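Local coordinates for protein putative tryptophan halogenase (Xanthomonas campestris pv. campestris, PDB 6Y1W) that is a putative flavin-dependent halogenase that probably uses reduced FAD, molecular oxygen and halide to halogenate an aromatic substrate, at residues Q85-V90 / P278-V283; Y139-R144 / Q480-T485; H326-K331 / E376-A381. All coordinates share one frame; numbering follows the deposited sequence.

Overall arrangement
The three contacts illustrate how a large enzyme is held together by joints far apart in sequence. Interactions 1 and 2 are neighbours, their centres about 22 Å apart, and they touch where Val90 CG2 packs 3.4 Å from Glu142 O; along the chain their segments alternate. Interaction 3 lies on the opposite side of the chain's centre, its centre about 35 Å from that of interaction 1 and about 41 Å from that of interaction 2. Interaction 1 includes the strand carrying Lys89, the predicted catalytic lysine, and a hairpin whose Arg282 lines a butanediol pocket. Interaction 3 lies near the predicted FAD site without reaching it, the Tyr377 side chain being about 11 Å from that of Ala27.

Interaction 1: residues Q85-V90 / P278-V283. With BUD ((2S,3S)-butane-2,3-diol), chain L.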
loop_
_atom_site.group_PDB
_atom_site.type_symbol
_atom_site.label_atom_id
_atom_site.label_comp_id
_atom_site.label_asym_id
_atom_site.label_seq_id
_atom_site.Cartn_x
_atom_site.Cartn_y
_atom_site.Cartn_z
ATOM N N GLN A 85 2.377 1.750 34.109
ATOM C CA GLN A 85 1.368 2.720 34.571
ATOM C C GLN A 85 0.423 3.139 33.440
ATOM O O GLN A 85 -0.116 4.268 33.447
ATOM C CB GLN A 85 2.013 3.954 35.223
ATOM C CG GLN A 85 2.876 3.601 36.457
ATOM C CD GLN A 85 2.004 3.386 37.682
ATOM O OE1 GLN A 85 0.975 4.056 37.865
ATOM N NE2 GLN A 85 2.399 2.414 38.521
ATOM N N ALA A 86 0.166 2.227 32.485
ATOM C CA ALA A 86 -0.423 2.654 31.215
ATOM C C ALA A 86 -1.939 2.780 31.264
ATOM O O ALA A 86 -2.621 2.104 32.034
ATOM C CB ALA A 86 -0.052 1.684 30.087
ATOM N N THR A 87 -2.476 3.653 30.400
ATOM C CA THR A 87 -3.917 3.751 30.190
ATOM C C THR A 87 -4.212 3.587 28.705
ATOM O O THR A 87 -3.302 3.551 27.872
ATOM C CB THR A 87 -4.495 5.103 30.693
ATOM O OG1 THR A 87 -3.951 6.173 29.906
ATOM C CG2 THR A 87 -4.132 5.359 32.209
ATOM N N PHE A 88 -5.488 3.515 28.364
ATOM C CA PHE A 88 -5.855 3.382 26.962
ATOM C C PHE A 88 -6.036 4.739 26.292
ATOM O O PHE A 88 -6.418 5.735 26.925
ATOM C CB PHE A 88 -7.140 2.549 26.816
ATOM C CG PHE A 88 -6.952 1.112 27.197
ATOM C CD1 PHE A 88 -6.360 0.208 26.290
ATOM C CD2 PHE A 88 -7.315 0.650 28.451
ATOM C CE1 PHE A 88 -6.137 -1.120 26.638
ATOM C CE2 PHE A 88 -7.086 -0.698 28.799
ATOM C CZ PHE A 88 -6.503 -1.568 27.896
ATOM N N LYS A 89 -5.779 4.753 24.975
ATOM C CA LYS A 89 -5.906 5.958 24.165
ATOM C C LYS A 89 -6.721 5.631 22.936
ATOM O O LYS A 89 -6.402 4.665 22.243
ATOM C CB LYS A 89 -4.509 6.449 23.728
ATOM C CG LYS A 89 -4.569 7.637 22.760
ATOM C CD LYS A 89 -3.176 7.964 22.252
ATOM C CE LYS A 89 -3.271 9.023 21.114
ATOM N NZ LYS A 89 -1.965 9.031 20.310
ATOM N N VAL A 90 -7.760 6.437 22.654
ATOM C CA VAL A 90 -8.542 6.262 21.428
ATOM C C VAL A 90 -8.445 7.455 20.489
ATOM O O VAL A 90 -9.053 7.421 19.410
ATOM C CB VAL A 90 -10.019 5.942 21.727
ATOM C CG1 VAL A 90 -10.135 4.619 22.471
ATOM C CG2 VAL A 90 -10.658 7.083 22.546
ATOM N N PRO A 278 -2.852 11.170 30.222
ATOM C CA PRO A 278 -3.185 10.533 31.500
ATOM C C PRO A 278 -2.496 9.196 31.690
ATOM O O PRO A 278 -2.600 8.314 30.825
ATOM C CB PRO A 278 -4.708 10.345 31.404
ATOM C CG PRO A 278 -4.914 10.005 29.935
ATOM C CD PRO A 278 -3.931 10.975 29.223
ATOM N N LEU A 279 -1.832 9.013 32.841
ATOM C CA LEU A 279 -1.345 7.712 33.290
ATOM C C LEU A 279 -2.236 7.242 34.443
ATOM O O LEU A 279 -3.181 7.938 34.844
ATOM C CB LEU A 279 0.129 7.799 33.696
ATOM C CG LEU A 279 1.033 8.200 32.521
ATOM C CD1 LEU A 279 2.480 8.298 33.024
ATOM C CD2 LEU A 279 0.937 7.229 31.345
ATOM N N GLN A 280 -1.967 6.042 34.965
ATOM C CA GLN A 280 -2.924 5.510 35.948
ATOM C C GLN A 280 -2.952 6.318 37.239
ATOM O O GLN A 280 -4.015 6.405 37.882
ATOM C CB GLN A 280 -2.604 4.044 36.252
ATOM C CG GLN A 280 -3.070 3.121 35.117
ATOM C CD GLN A 280 -3.124 1.637 35.521
ATOM O OE1 GLN A 280 -3.465 1.285 36.669
ATOM N NE2 GLN A 280 -2.794 0.758 34.571
ATOM N N HIS A 281 -1.834 6.964 37.618
ATOM C CA HIS A 281 -1.786 7.659 38.902
ATOM C C HIS A 281 -1.140 9.013 38.821
ATOM O O HIS A 281 -0.741 9.549 39.866
ATOM C CB HIS A 281 -1.056 6.819 39.961
ATOM C CG HIS A 281 -1.717 5.496 40.180
ATOM N ND1 HIS A 281 -2.887 5.352 40.914
ATOM C CD2 HIS A 281 -1.377 4.262 39.759
ATOM C CE1 HIS A 281 -3.242 4.077 40.909
ATOM N NE2 HIS A 281 -2.333 3.393 40.235
ATOM N N ARG A 282 -0.950 9.553 37.614
ATOM C CA ARG A 282 -0.449 10.911 37.439
ATOM C C ARG A 282 -0.781 11.339 36.012
ATOM O O ARG A 282 -1.324 10.560 35.218
ATOM C CB ARG A 282 1.053 10.989 37.724
ATOM C CG ARG A 282 1.889 10.411 36.604
ATOM C CD ARG A 282 3.399 10.658 36.854
ATOM N NE ARG A 282 4.181 10.578 35.620
ATOM C CZ ARG A 282 4.836 9.480 35.238
ATOM N NH1 ARG A 282 4.796 8.397 35.998
ATOM N NH2 ARG A 282 5.537 9.475 34.097
ATOM N N VAL A 283 -0.422 12.580 35.689
ATOM C CA VAL A 283 -0.686 13.150 34.371
ATOM C C VAL A 283 0.595 13.772 33.833
ATOM O O VAL A 283 1.305 14.470 34.567
ATOM C CB VAL A 283 -1.813 14.191 34.490
ATOM C CG1 VAL A 283 -1.980 14.979 33.183
ATOM C CG2 VAL A 283 -3.121 13.480 34.882
HETATM C C1 BUD L . 9.783 10.905 38.576
HETATM O O1 BUD L . 9.172 8.729 39.392
HETATM C C2 BUD L . 8.722 10.065 39.276
HETATM O O2 BUD L . 6.440 9.422 39.204
HETATM C C3 BUD L . 7.435 10.070 38.467
HETATM C C4 BUD L . 6.979 11.512 38.281
HETATM O O HOH W 1 0.970 6.650 37.148
#
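The carbonyl of Gln85, just before strand 87-89, accepts the backbone N-H of Gln280 at the turn of a beta-hairpin (Gln280 N to Gln85 O, 3.0 Å), so the two segments share one backbone-to-backbone bond. The hairpin joins the antiparallel strands 272-278 and 283-289, and Leu279 N closes it on Arg282 O. Two side-chain bonds follow at the next two residues, Ala86 and Thr87. Gln280, stretched out past its first bond, donates from NE2 to Ala86 O at 2.9 Å with the oxygen near its amide plane, and its amide is held further by Cys500 and Ala502. Thr87 OG1 gives its proton to Pro278 O at 2.7 Å, tilted from the carbonyl plane; chi1 of 65° tucks OG1 in against both backbone neighbours of CA and turns CG2 onto the backbone of Leu279, 3.5 Å from Leu279 C. His164 also meets Thr87 OG1. At the more open end, Gln85 bends at chi2 (-80°) and brings OE1 in plane to the edge of the His281 ring, 3.0 Å from CD2, while one water ties the same OE1 to His281 N. Pro503 and Ala502 bond Gln85 NE2 and His281 NE2. The strand leads on to Lys89, the predicted catalytic lysine. On the hairpin, Asp166 and Gln253 hold the Arg282 guanidinium, which lies between Leu279 and the bound butanediol: Leu279 CD1 sits over the centre of one face, and on the opposite face the diol leans toward the rim, Arg282 NH1 being 3.7 Å from its O2.

Interaction 2: residues Y139-R144 / Q480-T485; sequences YCLELR and QRVEAT
Successive bends in Arg144, chi2 at -72° and chi3 at -66°, fold its chain so that the guanidinium presents NE and NH2 to Glu483, whose own bend at chi2 swings the carboxylate round to meet it although its CB points away. The result is a side-on, two-nitrogen grip: Arg144 NE lies 2.8 Å from Glu483 OE2 and Arg144 NH2 3.1 Å from Glu483 OE1. Both oxygens are met on the syn side and near the guanidinium plane, and the NE bond is almost straight at 177°. Beside this salt bridge the first turn of helix 141-148 packs on helix 468-486. Val482 wedges in, CG1 lying 3.8 Å from Arg144 CG and CG2 resting by Tyr139 O. Farther along, Leu141 CD2 meets Thr485 CG2 at 3.6 Å, crossing it at about a right angle. Thr485 turns this methyl to Leu141 while its hydroxyl bonds back to Arg481 O of its own helix. Glu148 and Gln147 hold the remaining nitrogen, Arg144 NH1. The two bonds to Glu483 fix the guanidinium's orientation beside the apolar packing, and the paired N-H donors would be expected to stabilise the ionised form of Glu483, while Glu148 shares the same guanidinium charge.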
loop_
_atom_site.group_PDB
_atom_site.type_symbol
_atom_site.label_atom_id
_atom_site.label_comp_id
_atom_site.label_asym_id
_atom_site.label_seq_id
_atom_site.Cartn_x
_atom_site.Cartn_y
_atom_site.Cartn_z
ATOM N N TYR A 139 -20.408 10.007 14.149
ATOM C CA TYR A 139 -20.488 8.778 13.374
ATOM C C TYR A 139 -19.271 7.872 13.563
ATOM O O TYR A 139 -19.102 6.932 12.795
ATOM C CB TYR A 139 -20.707 9.132 11.890
ATOM C CG TYR A 139 -21.919 10.039 11.736
ATOM C CD1 TYR A 139 -23.213 9.494 11.739
ATOM C CD2 TYR A 139 -21.772 11.418 11.581
ATOM C CE1 TYR A 139 -24.328 10.332 11.626
ATOM C CE2 TYR A 139 -22.904 12.254 11.470
ATOM C CZ TYR A 139 -24.165 11.684 11.478
ATOM O OH TYR A 139 -25.301 12.477 11.392
ATOM N N CYS A 140 -18.456 8.118 14.591
ATOM C CA CYS A 140 -17.223 7.367 14.846
ATOM C C CYS A 140 -17.196 6.897 16.301
ATOM O O CYS A 140 -17.180 7.730 17.221
ATOM C CB CYS A 140 -16.003 8.247 14.577
ATOM S SG CYS A 140 -14.464 7.373 14.896
ATOM N N LEU A 141 -17.169 5.578 16.506
ATOM C CA LEU A 141 -17.229 5.031 17.871
ATOM C C LEU A 141 -16.037 5.482 18.715
ATOM O O LEU A 141 -16.194 5.901 19.870
ATOM C CB LEU A 141 -17.274 3.500 17.815
ATOM C CG LEU A 141 -17.179 2.783 19.172
ATOM C CD1 LEU A 141 -18.375 3.136 20.067
ATOM C CD2 LEU A 141 -16.993 1.253 18.998
ATOM N N GLU A 142 -14.824 5.362 18.175
ATOM C CA GLU A 142 -13.665 5.716 18.995
ATOM C C GLU A 142 -13.726 7.164 19.432
ATOM O O GLU A 142 -13.343 7.510 20.561
ATOM C CB GLU A 142 -12.365 5.447 18.225
ATOM C CG GLU A 142 -12.022 3.967 18.150
ATOM C CD GLU A 142 -12.726 3.217 17.004
ATOM O OE1 GLU A 142 -13.636 3.751 16.322
ATOM O OE2 GLU A 142 -12.321 2.061 16.751
ATOM N N LEU A 143 -14.199 8.038 18.544
ATOM C CA LEU A 143 -14.337 9.447 18.882
ATOM C C LEU A 143 -15.342 9.627 20.015
ATOM O O LEU A 143 -15.078 10.360 20.981
ATOM C CB LEU A 143 -14.768 10.263 17.649
ATOM C CG LEU A 143 -14.722 11.791 17.846
ATOM C CD1 LEU A 143 -14.311 12.487 16.508
ATOM C CD2 LEU A 143 -16.081 12.324 18.325
ATOM N N ARG A 144 -16.486 8.944 19.923
ATOM C CA ARG A 144 -17.459 9.046 21.001
ATOM C C ARG A 144 -16.894 8.480 22.309
ATOM O O ARG A 144 -17.205 8.988 23.392
ATOM C CB ARG A 144 -18.743 8.326 20.613
ATOM C CG ARG A 144 -19.536 9.063 19.519
ATOM C CD ARG A 144 -20.185 10.334 20.054
ATOM N NE ARG A 144 -21.204 9.937 21.047
ATOM C CZ ARG A 144 -21.332 10.440 22.274
ATOM N NH1 ARG A 144 -20.528 11.400 22.714
ATOM N NH2 ARG A 144 -22.305 9.980 23.083
ATOM N N GLN A 480 -27.046 5.298 15.441
ATOM C CA GLN A 480 -27.669 4.418 16.427
ATOM C C GLN A 480 -26.790 3.225 16.754
ATOM O O GLN A 480 -26.740 2.792 17.915
ATOM C CB GLN A 480 -29.039 3.938 15.941
ATOM C CG GLN A 480 -30.047 5.045 15.907
ATOM C CD GLN A 480 -31.318 4.644 15.165
ATOM O OE1 GLN A 480 -31.429 3.527 14.647
ATOM N NE2 GLN A 480 -32.274 5.565 15.091
ATOM N N ARG A 481 -26.077 2.697 15.752
ATOM C CA ARG A 481 -25.157 1.604 16.008
ATOM C C ARG A 481 -23.962 2.078 16.846
ATOM O O ARG A 481 -23.572 1.405 17.803
ATOM C CB ARG A 481 -24.726 0.982 14.685
ATOM C CG ARG A 481 -25.880 0.196 14.001
ATOM C CD ARG A 481 -25.402 -0.588 12.782
ATOM N NE ARG A 481 -25.168 0.284 11.632
ATOM C CZ ARG A 481 -26.114 0.683 10.785
ATOM N NH1 ARG A 481 -27.374 0.289 10.941
ATOM N NH2 ARG A 481 -25.797 1.480 9.778
ATOM N N VAL A 482 -23.430 3.277 16.567
ATOM C CA VAL A 482 -22.361 3.824 17.420
ATOM C C VAL A 482 -22.835 3.956 18.862
ATOM O O VAL A 482 -22.142 3.552 19.808
ATOM C CB VAL A 482 -21.903 5.187 16.870
ATOM C CG1 VAL A 482 -21.070 6.016 17.918
ATOM C CG2 VAL A 482 -21.180 5.015 15.563
ATOM N N GLU A 483 -24.009 4.574 19.062
ATOM C CA GLU A 483 -24.456 4.813 20.423
ATOM C C GLU A 483 -24.766 3.506 21.143
ATOM O O GLU A 483 -24.527 3.410 22.349
ATOM C CB GLU A 483 -25.655 5.762 20.412
ATOM C CG GLU A 483 -25.302 7.205 20.048
ATOM C CD GLU A 483 -24.163 7.751 20.874
ATOM O OE1 GLU A 483 -24.344 7.902 22.115
ATOM O OE2 GLU A 483 -23.093 8.044 20.286
ATOM N N ALA A 484 -25.283 2.499 20.440
ATOM C CA ALA A 484 -25.592 1.239 21.123
ATOM C C ALA A 484 -24.318 0.527 21.545
ATOM O O ALA A 484 -24.284 -0.156 22.581
ATOM C CB ALA A 484 -26.422 0.338 20.222
ATOM N N THR A 485 -23.283 0.627 20.719
ATOM C CA THR A 485 -21.999 0.029 21.059
ATOM C C THR A 485 -21.341 0.792 22.200
ATOM O O THR A 485 -20.830 0.183 23.153
ATOM C CB THR A 485 -21.115 -0.014 19.816
ATOM O OG1 THR A 485 -21.791 -0.757 18.784
ATOM C CG2 THR A 485 -19.777 -0.713 20.100
#

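Interaction 3: residues H326-K331 / E376-A381; sequences HRVWEK and EYNRQA
Asn378 OD1 is gripped by two consecutive backbone N-H groups of the segment 326-331. Trp329 N gives the sound bond, 2.8 Å from OD1, at 156° and in the carbonyl plane on a lone pair, while Val328 N, 3.0 Å from the same oxygen, adds a weak, bent one. The other end of the amide answers in kind: Asn378 ND2 donates almost straight to Trp329 O at 2.9 Å, with that oxygen in the amide plane. One side-chain amide thus pairs with both the N-H and the C=O of Trp329, much as a neighbouring strand would, and the pair of bonds fixes the amide's rotation. Beside this polar pairing the aromatic groups meet nearly at a right angle. With chi1 of -171° carrying CG of Trp329 to the side opposite the backbone N, its six-membered ring turns its edge to the face of Tyr377 in a T-shaped stack, centroids 5.3 Å apart and planes at 84°; the closest approach is Trp329 CE3 to Tyr377 CG, 3.5 Å. Val328 CG2 reaches the edge of the same tyrosine near CE1, and lies 3.6 Å from Ala381 CB one turn along the helix. Tyr377 is held from beyond the pair as well: its hydroxyl is bonded to Gly357 O, and Arg360 forms a cation-pi pair with the ring. On the outer side, Arg327 NE makes a salt bridge with Glu330 OE1 at 2.7 Å. Farther round helix 371-397, Gln380 packs on Phe433 of the second subunit. The contact therefore joins this helix to strand 329-330, an edge strand of the mixed sheet whose central strand 18-22 leads into a glycine-rich GxGxxG turn, an arrangement consistent with the Rossmann-type FAD-binding fold of flavin-dependent halogenases.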
loop_
_atom_site.group_PDB
_atom_site.type_symbol
_atom_site.label_atom_id
_atom_site.label_comp_id
_atom_site.label_asym_id
_atom_site.label_seq_id
_atom_site.Cartn_x
_atom_site.Cartn_y
_atom_site.Cartn_z
ATOM N N HIS A 326 19.788 11.882 6.441
ATOM C CA HIS A 326 19.730 11.667 4.991
ATOM C C HIS A 326 19.675 10.190 4.644
ATOM O O HIS A 326 18.997 9.790 3.684
ATOM C CB HIS A 326 20.928 12.308 4.300
ATOM C CG HIS A 326 20.828 13.791 4.233
ATOM N ND1 HIS A 326 19.707 14.430 3.743
ATOM C CD2 HIS A 326 21.683 14.760 4.626
ATOM C CE1 HIS A 326 19.893 15.737 3.813
ATOM N NE2 HIS A 326 21.081 15.965 4.347
ATOM N N ARG A 327 20.446 9.372 5.357
ATOM C CA ARG A 327 20.364 7.929 5.227
ATOM C C ARG A 327 20.298 7.368 6.635
ATOM O O ARG A 327 21.044 7.816 7.504
ATOM C CB ARG A 327 21.592 7.385 4.457
ATOM C CG ARG A 327 21.653 7.922 3.039
ATOM C CD ARG A 327 22.956 7.542 2.326
ATOM N NE ARG A 327 24.151 8.023 3.005
ATOM C CZ ARG A 327 24.533 9.297 3.062
ATOM N NH1 ARG A 327 23.797 10.246 2.476
ATOM N NH2 ARG A 327 25.648 9.625 3.703
ATOM N N VAL A 328 19.361 6.460 6.883
ATOM C CA VAL A 328 19.298 5.913 8.236
ATOM C C VAL A 328 20.165 4.673 8.380
ATOM O O VAL A 328 20.584 4.362 9.505
ATOM C CB VAL A 328 17.843 5.627 8.646
ATOM C CG1 VAL A 328 17.136 6.960 8.863
ATOM C CG2 VAL A 328 17.106 4.842 7.595
ATOM N N TRP A 329 20.501 4.014 7.272
ATOM C CA TRP A 329 21.421 2.884 7.278
ATOM C C TRP A 329 22.622 3.325 6.456
ATOM O O TRP A 329 22.482 3.618 5.262
ATOM C CB TRP A 329 20.777 1.645 6.663
ATOM C CG TRP A 329 21.589 0.357 6.821
ATOM C CD1 TRP A 329 22.925 0.237 7.048
ATOM C CD2 TRP A 329 21.062 -0.959 6.767
ATOM N NE1 TRP A 329 23.274 -1.097 7.128
ATOM C CE2 TRP A 329 22.155 -1.855 6.945
ATOM C CE3 TRP A 329 19.787 -1.477 6.568
ATOM C CZ2 TRP A 329 21.993 -3.224 6.965
ATOM C CZ3 TRP A 329 19.621 -2.878 6.558
ATOM C CH2 TRP A 329 20.736 -3.726 6.745
ATOM N N GLU A 330 23.779 3.388 7.099
ATOM C CA GLU A 330 25.016 3.800 6.429
ATOM C C GLU A 330 26.063 2.762 6.790
ATOM O O GLU A 330 26.319 2.544 7.976
ATOM C CB GLU A 330 25.425 5.206 6.888
ATOM C CG GLU A 330 26.796 5.669 6.421
ATOM C CD GLU A 330 26.747 6.254 5.045
ATOM O OE1 GLU A 330 25.656 6.244 4.435
ATOM O OE2 GLU A 330 27.806 6.713 4.572
ATOM N N LYS A 331 26.663 2.129 5.769
ATOM C CA LYS A 331 27.656 1.077 6.006
ATOM C C LYS A 331 27.052 0.036 6.953
ATOM O O LYS A 331 26.022 -0.539 6.630
ATOM C CB LYS A 331 28.957 1.658 6.552
ATOM C CG LYS A 331 29.574 2.765 5.631
ATOM C CD LYS A 331 31.043 3.056 5.949
ATOM C CE LYS A 331 31.655 4.023 4.918
ATOM N NZ LYS A 331 31.166 3.669 3.575
ATOM N N GLU A 376 17.346 -0.140 -0.280
ATOM C CA GLU A 376 15.918 -0.376 -0.137
ATOM C C GLU A 376 15.440 0.104 1.231
ATOM O O GLU A 376 14.400 0.772 1.335
ATOM C CB GLU A 376 15.620 -1.855 -0.336
ATOM C CG GLU A 376 14.191 -2.322 -0.023
ATOM C CD GLU A 376 13.135 -1.829 -0.999
ATOM O OE1 GLU A 376 13.482 -1.524 -2.153
ATOM O OE2 GLU A 376 11.946 -1.741 -0.600
ATOM N N TYR A 377 16.223 -0.201 2.273
ATOM C CA TYR A 377 15.868 0.216 3.624
ATOM C C TYR A 377 15.732 1.730 3.707
ATOM O O TYR A 377 14.724 2.245 4.204
ATOM C CB TYR A 377 16.920 -0.309 4.610
ATOM C CG TYR A 377 16.597 -0.054 6.087
ATOM C CD1 TYR A 377 16.866 1.165 6.669
ATOM C CD2 TYR A 377 16.037 -1.054 6.870
ATOM C CE1 TYR A 377 16.555 1.413 8.010
ATOM C CE2 TYR A 377 15.724 -0.806 8.247
ATOM C CZ TYR A 377 16.016 0.427 8.788
ATOM O OH TYR A 377 15.728 0.711 10.114
ATOM N N ASN A 378 16.726 2.448 3.184
ATOM C CA ASN A 378 16.723 3.912 3.249
ATOM C C ASN A 378 15.577 4.483 2.449
ATOM O O ASN A 378 14.956 5.461 2.872
ATOM C CB ASN A 378 18.055 4.454 2.733
ATOM C CG ASN A 378 19.148 4.257 3.730
ATOM O OD1 ASN A 378 18.888 4.254 4.950
ATOM N ND2 ASN A 378 20.384 4.069 3.249
ATOM N N ARG A 379 15.266 3.875 1.302
ATOM C CA ARG A 379 14.168 4.390 0.468
ATOM C C ARG A 379 12.831 4.312 1.195
ATOM O O ARG A 379 12.027 5.261 1.165
ATOM C CB ARG A 379 14.107 3.600 -0.838
ATOM C CG ARG A 379 13.240 4.241 -1.898
ATOM C CD ARG A 379 12.836 3.209 -2.951
ATOM N NE ARG A 379 11.581 2.581 -2.570
ATOM C CZ ARG A 379 11.441 1.277 -2.404
ATOM N NH1 ARG A 379 12.479 0.493 -2.608
ATOM N NH2 ARG A 379 10.272 0.761 -2.036
ATOM N N GLN A 380 12.564 3.170 1.827
ATOM C CA GLN A 380 11.320 2.995 2.563
ATOM C C GLN A 380 11.268 3.950 3.739
ATOM O O GLN A 380 10.236 4.585 3.982
ATOM C CB GLN A 380 11.195 1.550 3.049
ATOM C CG GLN A 380 11.019 0.485 1.975
ATOM C CD GLN A 380 10.670 -0.861 2.599
ATOM O OE1 GLN A 380 10.128 -0.921 3.717
ATOM N NE2 GLN A 380 10.977 -1.945 1.894
ATOM N N ALA A 381 12.381 4.087 4.453
ATOM C CA ALA A 381 12.392 4.991 5.605
ATOM C C ALA A 381 12.094 6.420 5.174
ATOM O O ALA A 381 11.310 7.125 5.828
ATOM C CB ALA A 381 13.753 4.949 6.305
HETATM O O HOH W 2 16.814 7.255 4.613
#